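Local structure of uncharacterized protein (Legionella pneumophila subsp. pneumophila str. Philadelphia 1, 2PMA) at residues 47-52 with 92-97. The protein is of unknown function but belongs to a retropepsin-like family of putative proteases and so may be an aspartic endopeptidase. Numbering follows the deposited sequence. Where two conformers were deposited one is given.
Sequences PYLRFT and PVVLLN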
# COMPACT_ATOMS: atom_id res chain seq x y z
N PRO A 47 1.85 -12.41 15.06
CA PRO A 47 2.66 -11.21 14.94
C PRO A 47 1.97 -10.13 14.10
O PRO A 47 1.38 -10.41 13.03
CB PRO A 47 3.94 -11.69 14.24
CG PRO A 47 3.53 -12.86 13.45
CD PRO A 47 2.38 -13.51 14.23
N TYR A 48 2.05 -8.91 14.61
CA TYR A 48 1.57 -7.72 13.93
C TYR A 48 2.74 -6.78 13.96
O TYR A 48 3.60 -6.85 14.89
CB TYR A 48 0.40 -7.07 14.72
CG TYR A 48 -0.93 -7.72 14.44
CD1 TYR A 48 -1.89 -7.07 13.66
CD2 TYR A 48 -1.22 -9.01 14.92
CE1 TYR A 48 -3.13 -7.67 13.38
CE2 TYR A 48 -2.45 -9.62 14.63
CZ TYR A 48 -3.39 -8.93 13.86
OH TYR A 48 -4.60 -9.54 13.57
N LEU A 49 2.77 -5.85 13.00
CA LEU A 49 3.67 -4.70 13.10
C LEU A 49 2.84 -3.44 13.31
O LEU A 49 1.78 -3.26 12.67
CB LEU A 49 4.48 -4.56 11.80
CG LEU A 49 5.41 -5.72 11.43
CD1 LEU A 49 6.22 -5.25 10.26
CD2 LEU A 49 6.37 -6.06 12.61
N ARG A 50 3.29 -2.60 14.23
CA ARG A 50 2.76 -1.24 14.37
C ARG A 50 3.72 -0.36 13.60
O ARG A 50 4.95 -0.54 13.68
CB ARG A 50 2.75 -0.83 15.83
CG ARG A 50 2.16 0.54 16.12
CD ARG A 50 2.30 0.86 17.64
NE ARG A 50 1.42 -0.03 18.43
CZ ARG A 50 1.71 -0.52 19.64
NH1 ARG A 50 2.88 -0.25 20.23
NH2 ARG A 50 0.82 -1.30 20.25
N PHE A 51 3.17 0.58 12.83
CA PHE A 51 4.01 1.45 12.05
C PHE A 51 3.33 2.78 11.80
O PHE A 51 2.08 2.89 11.91
CB PHE A 51 4.36 0.76 10.69
CG PHE A 51 3.16 0.40 9.83
CD1 PHE A 51 2.48 -0.83 9.99
CD2 PHE A 51 2.72 1.29 8.83
CE1 PHE A 51 1.39 -1.17 9.18
CE2 PHE A 51 1.63 0.99 8.03
CZ PHE A 51 0.95 -0.26 8.18
N THR A 52 4.15 3.76 11.47
CA THR A 52 3.64 5.11 11.17
C THR A 52 3.76 5.37 9.69
O THR A 52 4.85 5.15 9.05
CB THR A 52 4.42 6.11 12.07
OG1 THR A 52 4.07 5.83 13.42
CG2 THR A 52 4.08 7.58 11.76
N PRO A 92 9.75 -5.89 5.74
CA PRO A 92 8.64 -6.67 6.21
C PRO A 92 7.41 -6.44 5.33
O PRO A 92 7.21 -5.34 4.76
CB PRO A 92 8.45 -6.16 7.66
CG PRO A 92 8.83 -4.66 7.58
CD PRO A 92 9.94 -4.64 6.52
N VAL A 93 6.57 -7.47 5.27
CA VAL A 93 5.33 -7.40 4.53
C VAL A 93 4.17 -7.50 5.50
O VAL A 93 4.13 -8.42 6.33
CB VAL A 93 5.21 -8.61 3.60
CG1 VAL A 93 3.90 -8.49 2.79
CG2 VAL A 93 6.45 -8.75 2.69
N VAL A 94 3.21 -6.59 5.38
CA VAL A 94 2.02 -6.59 6.27
C VAL A 94 0.76 -6.58 5.41
O VAL A 94 0.82 -6.23 4.23
CB VAL A 94 1.96 -5.34 7.22
CG1 VAL A 94 3.17 -5.39 8.17
CG2 VAL A 94 1.91 -4.00 6.42
N LEU A 95 -0.37 -6.91 6.03
CA LEU A 95 -1.65 -6.82 5.33
C LEU A 95 -2.25 -5.45 5.65
O LEU A 95 -2.25 -5.02 6.83
CB LEU A 95 -2.59 -7.90 5.87
CG LEU A 95 -2.17 -9.34 5.55
CD1 LEU A 95 -3.27 -10.29 6.02
CD2 LEU A 95 -1.90 -9.48 4.06
N LEU A 96 -2.80 -4.80 4.63
CA LEU A 96 -3.30 -3.42 4.75
C LEU A 96 -4.64 -3.31 4.03
O LEU A 96 -4.73 -3.73 2.88
CB LEU A 96 -2.30 -2.46 4.07
CG LEU A 96 -2.57 -0.97 3.79
CD1 LEU A 96 -2.40 -0.08 5.02
CD2 LEU A 96 -1.64 -0.48 2.70
N ASN A 97 -5.65 -2.75 4.71
CA ASN A 97 -7.00 -2.56 4.14
C ASN A 97 -7.00 -1.29 3.31
O ASN A 97 -6.73 -0.20 3.82
CB ASN A 97 -8.06 -2.46 5.27
CG ASN A 97 -7.95 -3.59 6.27
OD1 ASN A 97 -7.77 -4.72 5.87
ND2 ASN A 97 -8.06 -3.28 7.59
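Leu49 and Val94 face each other where the strands 47-52 and 92-97 pass almost at right angles, their axes 8.0 Å apart and turned by 83°, and they illustrate how two strands can pack through side chains alone. No hydrogen bond joins the two segments; every touch is apolar. The CG of Leu49 lies opposite the carbonyl carbon (chi1 -62°), and the extended second torsion carries CD1 out to touch both Pro92 and Val94. There CD1 of Leu49 meets CB of Pro92 at 3.5 Å, the two side chains crossing at about a right angle, with the CG of the same ring slightly farther away. The same methyl lies 3.7 Å from CG1 of Val94, which also leans on the CB of Leu49 at 3.9 Å, so that this valine branch packs along the leucine stem as well as against its end.

With its CG set between the backbone N and the carbonyl carbon (chi1 59°), Phe51 brings CE1 to 4.0 Å from CG2 of Val94, the methyl meeting the ring obliquely as the two side chains reach in from opposing sides. The two methyls of Val94 are thereby divided, CG1 to Leu49 and CG2 to Phe51, two residues apart on one side of strand 46-55.

All four residues are buried, and neighbouring strands close the cluster: Tyr66 of strand 58-71 touches both Leu49 and Pro92, while Leu111 and Val109 of strand 103-112 touch Phe51 and Val94. Strand 58-71 also pairs antiparallel with both 46-55 and 90-100, linking the crossing strands through the sheet. Near-orthogonal packing of this kind, across the inside of a strongly curled sheet, is characteristic of closed or folded-over beta structures and fits the mainly beta, retropepsin-like fold suggested for this protein.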